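Local coordinates for tail protein, 43 kDa (Neisseria meningitidis MC58, PDB 3D37), which is of unknown biochemical function but probably forms part of the baseplate of a Mu-like prophage tail, at residues H165-P170 with G339-D344; A179-P184 with G298-V303; T209-S214 with R274-T279; V293-G298 with T329-R334. All blocks are in the same frame, centred on the assembly; numbering follows the deposited sequence.

Contact 1 of 4, residues H165-P170 with G339-D344; sequences HPWLEP and GIWTPD
Trp341, His165 and Trp167 form a buried aromatic cluster, in which the irregular loop after strand 330-337 packs against the edge strand 165-168 of a small three-stranded sheet. The distal rim of the Trp341 indole does the touching. Its CZ2 lies 3.5 Å from His165 CB and 3.8 Å from CG of the same histidine, while the neighbouring atom CH2 is 3.8 Å from Trp167 CZ3. With CG of Trp341 anti to the backbone N (chi1 -170°), the indole is carried across to the strand. Toward the imidazole it makes an offset edge-to-face pair: the edge of Trp341 is directed at the face of His165, centroids 5.8 Å apart and planes at 62°. The two tryptophans meet differently, their six-membered rings inclined at 44° with centroids 6.0 Å apart, an oblique meeting of the two rings. Phe31 completes the group, stacking on Trp341 and meeting Trp167 edge-to-face.

Thr342 folds back on its own neighbour, its methyl CG2 sitting 3.6 Å above the centre of one face of the Trp341 ring, while its hydroxyl OG1 is hydrogen-bonded to the backbone N of Ala179. The His165 imidazole is likewise secured, through ND1, by Asn160. No hydrogen bond crosses directly between 165-170 and 339-344, so the attachment of the loop to this sheet rests on dispersion and the quadrupoles of the inclined rings, while the outside bonds of Thr342 and His165 are consistent with a fixed orientation of those side chains.

Contact 2 of 4, residues A179-P184 with G298-V303; sequences ADYSSP and GLRVHV
The loop 179-184, which leads into strand 187-191, wraps its backbone around Arg300 at the start of strand 300-305, just where those two strands begin to pair in parallel. Arg300 bends at chi3 (71°), bringing its guanidinium among the loop carbonyls, Ser183 O near its edge and Tyr181 O over a face. NH1 donates to Ser183 O at 2.7 Å, a short but bent bond with an N-H...O angle of 131°. Tyr181 O lies 3.6 Å from Arg300 CZ. The Tyr181 ring meets Arg300 at its edge: CD1 lies 3.8 Å from Arg300 NE, which is near the ring plane rather than over a face, and with the two planes 82° apart the contact is not a cation-pi stack. At its far end the Tyr181 hydroxyl is hydrogen-bonded to Trp341 O.

Asp180 shapes the loop through an Asx turn, its OD1 accepting from Ser182 OG at 2.7 Å and from Ser182 N. Water extends the join: one molecule donates 2.7 Å to Gly298 O and also to Asp180 O, and another links Pro184 O to Arg300 N. NH2 of Arg300 forms a salt bridge with Asp338, whose carboxylate probably offsets the positive charge, while the Ser183 carbonyl dipole takes one N-H.

Contact 3 of 4, residues T209-S214 with R274-T279; sequences TDNRFS and RLEGFT
A type I beta turn from Thr209 to Arg212, closed by a backbone hydrogen bond of 3.3 Å from Arg212 N to Thr209 O, presents Asn211 to Glu276. On the other side the chain passes from helix 259-276 into strand 278-285 through Gly277, whose N donates to Arg274 O, also at 3.3 Å. One side-chain bond joins the two: Asn211 ND2 gives a hydrogen to Glu276 OE1 across 2.8 Å, with an N-H...O angle of 149°. Glu276 is extended beyond CG and holds its carboxylate out toward the turn, where OE1 meets the donor nearly end-on. The oxygen lies close to the amide plane, although amide and carboxylate planes are twisted 64° from one another.

The turn follows strand 202-208, which pairs antiparallel with strand 278-285, and the backbone bond between Gly277 and Asp208 lies next to the contact. Beyond Asn211, Phe213 sets its ring edge-to-face with Trp273 of the same helix. A second acidic group, Asp210, stands nearby without touching the carboxylate, its OD1 7.0 Å from Glu276 OE1. The turn also reaches a neighbouring subunit, where Thr209 OG1 is hydrogen-bonded to Gly74 O of that second copy.

Contact 4 of 4, residues V293-G298 with T329-R334; sequences VLWQPG and TQTELR
Thr331 OG1, hydrogen-bonded to the carbonyl O of Gly286, comes within 3.4 Å of Trp295 CD1 at an oblique angle to the indole, while Thr331 CG2 lies 3.9 Å from Trp295 CB. Two residues along strand 330-337, Leu333 points from the same side of the strand and packs on the indole. Its CD2 methyl rests over one face of the ring, 3.6 Å from Trp295 CG, and makes a CH-pi contact with the five-membered ring at 3.9 Å from the centroid, 28° off the normal. The other methyl, CD1, stays at the six-membered ring, 4.2 Å from Trp295 CH2. Trp295 itself stands in the irregular loop before strand 300-305, and also touches Ala187 and Leu189 of strand 187-191 and Val284 of strand 278-285.

The alternate residues Glu332 and Arg334 form a salt bridge along the strand, Arg334 NH1 to Glu332 OE2 at 3.1 Å, and Arg334 is also bridged to Asp28 and Asp30. The strand is therefore amphipathic here: charged partners line one side, while on the other a tryptophan packs against leucine methyls, with beside its CD1 a threonine hydroxyl whose hydrogen-bonding need is met by a backbone carbonyl.

From the N terminus, residues 165-170 open the loop that contact 1 closes at 339-344, and the other three contacts lie within it. Residues 179-184 open contact 2, and contact 3 is opened and closed inside that span, joining 209-214 to the end of helix 259-276. Contact 4 opens at 293-298 before contact 2 closes at 298-303, so these two cross and share Gly298; contact 4 then closes on strand 330-337. Residues 339-344 of contact 1 also touch 179-184 of contact 2, and Ile340 rests on Leu275 of contact 3. Together they tie strand 165-168 and the loop 179-184 to the C-terminal strands and the loop after them, and the turn after strand 202-208 to helix 259-276.

Contact 1 of 4, residues H165-P170 with G339-D344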
# COMPACT_ATOMS: atom_id res chain seq x y z
N HIS A 165 27.11 35.73 -5.58
CA HIS A 165 26.42 34.93 -4.59
C HIS A 165 27.43 34.05 -3.86
O HIS A 165 28.39 33.59 -4.48
CB HIS A 165 25.33 34.04 -5.30
CG HIS A 165 24.32 33.47 -4.37
ND1 HIS A 165 23.22 34.18 -3.95
CD2 HIS A 165 24.25 32.26 -3.76
CE1 HIS A 165 22.52 33.45 -3.10
NE2 HIS A 165 23.12 32.28 -2.98
N PRO A 166 27.20 33.76 -2.57
CA PRO A 166 28.08 32.85 -1.85
C PRO A 166 27.69 31.37 -1.94
O PRO A 166 26.50 31.06 -1.96
CB PRO A 166 27.92 33.29 -0.40
CG PRO A 166 26.53 33.71 -0.31
CD PRO A 166 26.15 34.27 -1.68
N TRP A 167 28.68 30.48 -1.98
CA TRP A 167 28.43 29.06 -1.69
C TRP A 167 29.67 28.41 -1.18
O TRP A 167 30.75 28.92 -1.40
CB TRP A 167 27.94 28.31 -2.93
CG TRP A 167 28.91 28.25 -4.09
CD1 TRP A 167 29.80 27.28 -4.34
CD2 TRP A 167 29.04 29.20 -5.16
NE1 TRP A 167 30.51 27.56 -5.49
CE2 TRP A 167 30.04 28.73 -6.01
CE3 TRP A 167 28.41 30.41 -5.47
CZ2 TRP A 167 30.39 29.39 -7.16
CZ3 TRP A 167 28.73 31.04 -6.58
CH2 TRP A 167 29.72 30.56 -7.43
N LEU A 168 29.48 27.25 -0.54
CA LEU A 168 30.57 26.32 -0.26
C LEU A 168 30.80 25.32 -1.36
O LEU A 168 29.87 24.73 -1.91
CB LEU A 168 30.31 25.55 1.06
CG LEU A 168 30.55 26.27 2.37
CD1 LEU A 168 32.07 26.53 2.59
CD2 LEU A 168 29.77 27.56 2.34
N GLU A 169 32.09 25.11 -1.64
CA GLU A 169 32.56 24.09 -2.52
C GLU A 169 32.76 22.80 -1.77
O GLU A 169 32.83 22.78 -0.55
CB GLU A 169 33.88 24.51 -3.16
CG GLU A 169 33.75 25.77 -3.96
CD GLU A 169 34.30 25.66 -5.37
OE1 GLU A 169 35.52 25.91 -5.58
OE2 GLU A 169 33.50 25.36 -6.28
N PRO A 170 32.81 21.71 -2.51
CA PRO A 170 33.00 20.39 -1.93
C PRO A 170 34.11 20.24 -0.87
O PRO A 170 33.92 19.54 0.14
CB PRO A 170 33.24 19.53 -3.16
CG PRO A 170 32.37 20.14 -4.18
CD PRO A 170 32.56 21.62 -3.96
N GLY A 339 22.31 31.25 -18.88
CA GLY A 339 22.76 32.61 -19.04
C GLY A 339 22.07 33.65 -18.16
O GLY A 339 22.40 34.81 -18.23
N ILE A 340 21.14 33.23 -17.29
CA ILE A 340 20.29 34.17 -16.54
C ILE A 340 20.85 34.53 -15.15
O ILE A 340 20.86 35.69 -14.75
CB ILE A 340 18.82 33.58 -16.43
CG1 ILE A 340 18.21 33.37 -17.83
CG2 ILE A 340 17.92 34.46 -15.57
CD1 ILE A 340 18.21 34.61 -18.78
N TRP A 341 21.34 33.54 -14.41
CA TRP A 341 21.85 33.71 -13.03
C TRP A 341 23.22 34.40 -13.02
O TRP A 341 24.07 34.05 -13.81
CB TRP A 341 21.97 32.31 -12.32
CG TRP A 341 22.26 32.37 -10.80
CD1 TRP A 341 21.51 33.01 -9.85
CD2 TRP A 341 23.41 31.82 -10.09
NE1 TRP A 341 22.09 32.88 -8.62
CE2 TRP A 341 23.26 32.17 -8.73
CE3 TRP A 341 24.52 31.07 -10.47
CZ2 TRP A 341 24.18 31.77 -7.74
CZ3 TRP A 341 25.44 30.67 -9.49
CH2 TRP A 341 25.26 31.02 -8.15
N THR A 342 23.44 35.33 -12.09
CA THR A 342 24.72 36.04 -11.91
C THR A 342 25.52 36.25 -13.21
O THR A 342 26.65 35.73 -13.36
CB THR A 342 25.61 35.27 -10.91
OG1 THR A 342 25.80 33.94 -11.40
CG2 THR A 342 24.97 35.21 -9.52
N PRO A 343 24.93 36.99 -14.18
CA PRO A 343 25.56 37.17 -15.50
C PRO A 343 26.82 38.07 -15.50
O PRO A 343 27.66 37.97 -16.39
CB PRO A 343 24.44 37.79 -16.35
CG PRO A 343 23.56 38.50 -15.36
CD PRO A 343 23.63 37.67 -14.09
N ASP A 344 26.97 38.92 -14.48
CA ASP A 344 28.14 39.79 -14.39
C ASP A 344 29.41 39.06 -13.98
O ASP A 344 30.51 39.58 -14.22
CB ASP A 344 27.87 40.93 -13.42
CG ASP A 344 26.61 41.71 -13.77
OD1 ASP A 344 26.24 41.73 -14.99
OD2 ASP A 344 25.99 42.30 -12.83

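Contact 2 of 4, residues A179-P184 with G298-V303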
# COMPACT_ATOMS: atom_id res chain seq x y z
N ALA A 179 28.04 32.31 -12.10
CA ALA A 179 28.14 31.31 -13.14
C ALA A 179 29.14 31.70 -14.25
O ALA A 179 29.21 32.86 -14.68
CB ALA A 179 26.75 31.06 -13.76
N ASP A 180 29.83 30.69 -14.76
CA ASP A 180 30.59 30.85 -15.97
C ASP A 180 29.96 30.15 -17.17
O ASP A 180 30.04 28.92 -17.28
CB ASP A 180 31.98 30.30 -15.77
CG ASP A 180 32.90 30.63 -16.93
OD1 ASP A 180 32.57 31.53 -17.74
OD2 ASP A 180 33.97 29.97 -17.01
N TYR A 181 29.35 30.94 -18.05
CA TYR A 181 28.69 30.44 -19.23
C TYR A 181 29.60 30.25 -20.45
O TYR A 181 29.13 29.92 -21.54
CB TYR A 181 27.51 31.39 -19.57
CG TYR A 181 26.53 31.49 -18.43
CD1 TYR A 181 25.72 30.41 -18.12
CD2 TYR A 181 26.43 32.66 -17.66
CE1 TYR A 181 24.84 30.46 -17.03
CE2 TYR A 181 25.52 32.74 -16.59
CZ TYR A 181 24.73 31.61 -16.28
OH TYR A 181 23.84 31.63 -15.24
N SER A 182 30.91 30.49 -20.28
CA SER A 182 31.91 30.21 -21.30
C SER A 182 32.28 28.72 -21.27
O SER A 182 32.56 28.14 -22.31
CB SER A 182 33.17 31.11 -21.11
OG SER A 182 33.96 30.75 -19.98
N SER A 183 32.20 28.10 -20.10
CA SER A 183 32.47 26.67 -19.95
C SER A 183 31.54 25.81 -20.82
O SER A 183 30.32 25.89 -20.67
CB SER A 183 32.33 26.26 -18.48
OG SER A 183 33.24 27.00 -17.67
N PRO A 184 32.11 24.99 -21.73
CA PRO A 184 31.30 24.13 -22.60
C PRO A 184 30.45 23.14 -21.81
O PRO A 184 30.87 22.68 -20.74
CB PRO A 184 32.35 23.38 -23.45
CG PRO A 184 33.58 24.25 -23.40
CD PRO A 184 33.56 24.86 -22.04
N GLY A 298 26.73 24.35 -11.21
CA GLY A 298 27.71 25.16 -11.93
C GLY A 298 28.07 24.60 -13.29
O GLY A 298 28.57 25.33 -14.14
N LEU A 299 27.78 23.32 -13.49
CA LEU A 299 27.84 22.68 -14.81
C LEU A 299 26.69 23.10 -15.74
O LEU A 299 25.60 23.49 -15.30
CB LEU A 299 27.85 21.16 -14.67
CG LEU A 299 28.96 20.58 -13.81
CD1 LEU A 299 28.80 19.12 -13.67
CD2 LEU A 299 30.36 20.99 -14.45
N ARG A 300 26.97 23.08 -17.04
CA ARG A 300 25.95 23.30 -18.06
C ARG A 300 25.73 21.98 -18.77
O ARG A 300 26.67 21.21 -18.93
CB ARG A 300 26.34 24.43 -19.00
CG ARG A 300 26.36 25.76 -18.26
CD ARG A 300 27.08 26.81 -18.99
NE ARG A 300 26.41 27.31 -20.20
CZ ARG A 300 26.83 27.12 -21.44
NH1 ARG A 300 27.93 26.42 -21.69
NH2 ARG A 300 26.14 27.64 -22.45
N VAL A 301 24.46 21.70 -19.10
CA VAL A 301 24.04 20.43 -19.61
C VAL A 301 23.19 20.66 -20.87
O VAL A 301 22.21 21.45 -20.87
CB VAL A 301 23.23 19.58 -18.54
CG1 VAL A 301 22.92 18.21 -19.10
CG2 VAL A 301 24.00 19.46 -17.22
N HIS A 302 23.61 20.04 -21.97
CA HIS A 302 22.84 20.06 -23.19
C HIS A 302 21.75 19.00 -23.08
O HIS A 302 22.03 17.82 -22.80
CB HIS A 302 23.76 19.83 -24.39
CG HIS A 302 23.06 19.80 -25.71
ND1 HIS A 302 23.49 19.03 -26.76
CD2 HIS A 302 21.97 20.48 -26.15
CE1 HIS A 302 22.71 19.25 -27.81
NE2 HIS A 302 21.78 20.12 -27.46
N VAL A 303 20.50 19.41 -23.24
CA VAL A 303 19.36 18.47 -23.15
C VAL A 303 18.62 18.35 -24.47
O VAL A 303 18.28 19.38 -25.08
CB VAL A 303 18.36 18.88 -22.02
CG1 VAL A 303 17.13 17.91 -21.95
CG2 VAL A 303 19.06 18.95 -20.66
O HOH W 1 29.44 25.95 -16.61
O HOH W 2 29.50 28.00 -13.52
O HOH W 3 29.70 23.21 -17.90

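Contact 3 of 4, residues T209-S214 with R274-T279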
# COMPACT_ATOMS: atom_id res chain seq x y z
N THR A 209 3.94 31.36 -12.95
CA THR A 209 3.83 32.77 -13.29
C THR A 209 3.60 33.68 -12.06
O THR A 209 3.21 34.84 -12.18
CB THR A 209 2.70 32.94 -14.30
OG1 THR A 209 1.46 32.52 -13.71
CG2 THR A 209 2.95 32.07 -15.56
N ASP A 210 3.85 33.16 -10.87
CA ASP A 210 3.70 33.92 -9.63
C ASP A 210 4.31 35.33 -9.64
O ASP A 210 3.72 36.30 -9.16
CB ASP A 210 4.44 33.17 -8.53
CG ASP A 210 3.54 32.60 -7.50
OD1 ASP A 210 3.70 31.37 -7.22
OD2 ASP A 210 2.70 33.40 -6.95
N ASN A 211 5.55 35.39 -10.08
CA ASN A 211 6.36 36.57 -9.98
C ASN A 211 6.65 37.13 -11.36
O ASN A 211 7.70 37.69 -11.60
CB ASN A 211 7.62 36.26 -9.17
CG ASN A 211 7.35 36.28 -7.67
OD1 ASN A 211 6.59 37.13 -7.17
ND2 ASN A 211 7.97 35.37 -6.95
N ARG A 212 5.69 36.96 -12.25
CA ARG A 212 5.73 37.55 -13.56
C ARG A 212 4.78 38.75 -13.56
O ARG A 212 3.55 38.61 -13.58
CB ARG A 212 5.33 36.54 -14.62
CG ARG A 212 5.26 37.17 -16.03
CD ARG A 212 5.45 36.13 -17.16
NE ARG A 212 4.19 35.54 -17.61
CZ ARG A 212 3.35 36.11 -18.49
NH1 ARG A 212 2.22 35.49 -18.85
NH2 ARG A 212 3.64 37.31 -19.02
N PHE A 213 5.38 39.93 -13.51
CA PHE A 213 4.64 41.14 -13.34
C PHE A 213 4.57 41.90 -14.66
O PHE A 213 5.42 41.71 -15.55
CB PHE A 213 5.31 41.95 -12.24
CG PHE A 213 5.42 41.20 -10.94
CD1 PHE A 213 4.28 40.88 -10.23
CD2 PHE A 213 6.63 40.81 -10.45
CE1 PHE A 213 4.36 40.19 -9.05
CE2 PHE A 213 6.72 40.13 -9.25
CZ PHE A 213 5.59 39.82 -8.55
N SER A 214 3.53 42.73 -14.79
CA SER A 214 3.28 43.49 -16.01
C SER A 214 4.17 44.75 -16.08
O SER A 214 4.86 44.97 -17.08
CB SER A 214 1.79 43.86 -16.10
OG SER A 214 1.45 44.89 -15.17
N ARG A 274 12.68 35.61 -12.90
CA ARG A 274 12.61 34.88 -14.15
C ARG A 274 13.07 33.43 -13.94
O ARG A 274 12.53 32.53 -14.49
CB ARG A 274 13.46 35.60 -15.20
CG ARG A 274 13.71 34.82 -16.48
CD ARG A 274 14.51 35.68 -17.51
NE ARG A 274 14.44 35.03 -18.81
CZ ARG A 274 14.81 35.59 -19.97
NH1 ARG A 274 15.28 36.83 -20.03
NH2 ARG A 274 14.69 34.88 -21.09
N LEU A 275 14.10 33.23 -13.15
CA LEU A 275 14.57 31.89 -12.80
C LEU A 275 13.54 31.08 -12.04
O LEU A 275 13.38 29.86 -12.28
CB LEU A 275 15.85 31.96 -11.99
CG LEU A 275 17.07 32.30 -12.83
CD1 LEU A 275 18.23 32.90 -11.92
CD2 LEU A 275 17.50 31.08 -13.65
N GLU A 276 12.84 31.74 -11.12
CA GLU A 276 11.78 31.07 -10.34
C GLU A 276 10.65 30.54 -11.18
O GLU A 276 9.95 29.64 -10.76
CB GLU A 276 11.17 32.04 -9.31
CG GLU A 276 11.96 32.23 -8.06
CD GLU A 276 11.46 33.46 -7.29
OE1 GLU A 276 10.25 33.77 -7.43
OE2 GLU A 276 12.26 34.10 -6.58
N GLY A 277 10.46 31.12 -12.36
CA GLY A 277 9.38 30.78 -13.23
C GLY A 277 9.52 29.51 -14.01
O GLY A 277 8.53 29.02 -14.55
N PHE A 278 10.73 28.93 -14.07
CA PHE A 278 10.93 27.72 -14.90
C PHE A 278 11.96 26.81 -14.23
O PHE A 278 13.03 27.27 -13.84
CB PHE A 278 11.36 28.08 -16.34
CG PHE A 278 11.75 26.89 -17.17
CD1 PHE A 278 10.82 26.23 -17.94
CD2 PHE A 278 13.06 26.44 -17.18
CE1 PHE A 278 11.15 25.17 -18.69
CE2 PHE A 278 13.41 25.37 -17.93
CZ PHE A 278 12.46 24.72 -18.68
N THR A 279 11.61 25.53 -14.09
CA THR A 279 12.56 24.51 -13.62
C THR A 279 12.40 23.26 -14.47
O THR A 279 11.29 22.80 -14.69
CB THR A 279 12.33 24.12 -12.11
OG1 THR A 279 12.15 25.31 -11.35
CG2 THR A 279 13.54 23.30 -11.57

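Contact 4 of 4, residues V293-G298 with T329-R334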
# COMPACT_ATOMS: atom_id res chain seq x y z
N VAL A 293 32.72 12.79 -14.66
CA VAL A 293 32.57 14.03 -13.82
C VAL A 293 31.34 13.84 -12.90
O VAL A 293 30.24 13.54 -13.38
CB VAL A 293 32.45 15.31 -14.71
CG1 VAL A 293 32.18 16.56 -13.90
CG2 VAL A 293 33.75 15.55 -15.60
N LEU A 294 31.56 13.97 -11.60
CA LEU A 294 30.50 14.06 -10.62
C LEU A 294 29.59 15.26 -10.89
O LEU A 294 30.05 16.35 -10.98
CB LEU A 294 31.07 14.11 -9.22
CG LEU A 294 31.63 12.79 -8.74
CD1 LEU A 294 32.62 12.95 -7.61
CD2 LEU A 294 30.53 11.79 -8.36
N TRP A 295 28.28 15.01 -11.01
CA TRP A 295 27.30 16.08 -11.17
C TRP A 295 27.47 17.05 -9.99
O TRP A 295 27.60 16.63 -8.86
CB TRP A 295 25.86 15.53 -11.22
CG TRP A 295 25.58 14.61 -12.32
CD1 TRP A 295 25.36 13.27 -12.21
CD2 TRP A 295 25.42 14.92 -13.70
NE1 TRP A 295 25.07 12.74 -13.41
CE2 TRP A 295 25.14 13.71 -14.36
CE3 TRP A 295 25.54 16.09 -14.46
CZ2 TRP A 295 24.94 13.65 -15.74
CZ3 TRP A 295 25.36 16.01 -15.80
CH2 TRP A 295 25.04 14.83 -16.43
N GLN A 296 27.46 18.33 -10.30
CA GLN A 296 27.76 19.38 -9.34
C GLN A 296 27.16 20.66 -9.86
O GLN A 296 27.31 20.98 -11.06
CB GLN A 296 29.28 19.55 -9.24
CG GLN A 296 29.77 20.49 -8.14
CD GLN A 296 29.51 19.93 -6.74
OE1 GLN A 296 29.33 20.72 -5.80
NE2 GLN A 296 29.51 18.60 -6.58
N PRO A 297 26.53 21.46 -8.96
CA PRO A 297 26.00 22.76 -9.47
C PRO A 297 27.07 23.59 -10.14
O PRO A 297 28.20 23.58 -9.65
CB PRO A 297 25.47 23.42 -8.19
CG PRO A 297 25.12 22.25 -7.31
CD PRO A 297 26.22 21.27 -7.54
N GLY A 298 26.73 24.35 -11.21
CA GLY A 298 27.71 25.16 -11.93
C GLY A 298 28.07 24.60 -13.29
O GLY A 298 28.57 25.33 -14.14
N THR A 329 20.95 3.81 -7.51
CA THR A 329 21.80 5.01 -7.58
C THR A 329 21.33 5.96 -8.67
O THR A 329 21.28 5.60 -9.81
CB THR A 329 23.31 4.55 -7.78
OG1 THR A 329 23.72 3.81 -6.61
CG2 THR A 329 24.20 5.71 -7.88
N GLN A 330 20.98 7.18 -8.31
CA GLN A 330 20.57 8.21 -9.24
C GLN A 330 21.04 9.60 -8.83
O GLN A 330 21.51 9.80 -7.74
CB GLN A 330 19.00 8.22 -9.32
CG GLN A 330 18.35 6.86 -9.84
CD GLN A 330 16.86 6.94 -9.58
OE1 GLN A 330 16.45 7.18 -8.43
NE2 GLN A 330 16.06 6.76 -10.60
N THR A 331 20.87 10.54 -9.76
CA THR A 331 21.09 11.93 -9.53
C THR A 331 19.86 12.69 -10.05
O THR A 331 19.40 12.49 -11.20
CB THR A 331 22.45 12.48 -10.14
OG1 THR A 331 23.51 11.56 -9.86
CG2 THR A 331 22.81 13.90 -9.52
N GLU A 332 19.33 13.55 -9.19
CA GLU A 332 18.38 14.58 -9.64
C GLU A 332 19.10 15.82 -9.97
O GLU A 332 19.94 16.35 -9.17
CB GLU A 332 17.36 14.81 -8.52
CG GLU A 332 16.49 16.05 -8.69
CD GLU A 332 15.58 16.26 -7.43
OE1 GLU A 332 14.86 15.27 -7.13
OE2 GLU A 332 15.66 17.38 -6.80
N LEU A 333 18.82 16.31 -11.16
CA LEU A 333 19.48 17.48 -11.73
C LEU A 333 18.45 18.61 -11.88
O LEU A 333 17.48 18.46 -12.64
CB LEU A 333 20.13 17.14 -13.08
CG LEU A 333 21.07 15.90 -13.14
CD1 LEU A 333 21.36 15.58 -14.60
CD2 LEU A 333 22.34 16.14 -12.33
N ARG A 334 18.60 19.66 -11.09
CA ARG A 334 17.66 20.80 -11.11
C ARG A 334 18.26 21.85 -12.00
O ARG A 334 19.20 22.53 -11.65
CB ARG A 334 17.38 21.33 -9.70
CG ARG A 334 16.82 20.21 -8.81
CD ARG A 334 16.25 20.74 -7.48
NE ARG A 334 17.30 21.28 -6.62
CZ ARG A 334 17.94 20.58 -5.69
NH1 ARG A 334 17.69 19.29 -5.49
NH2 ARG A 334 18.86 21.17 -4.98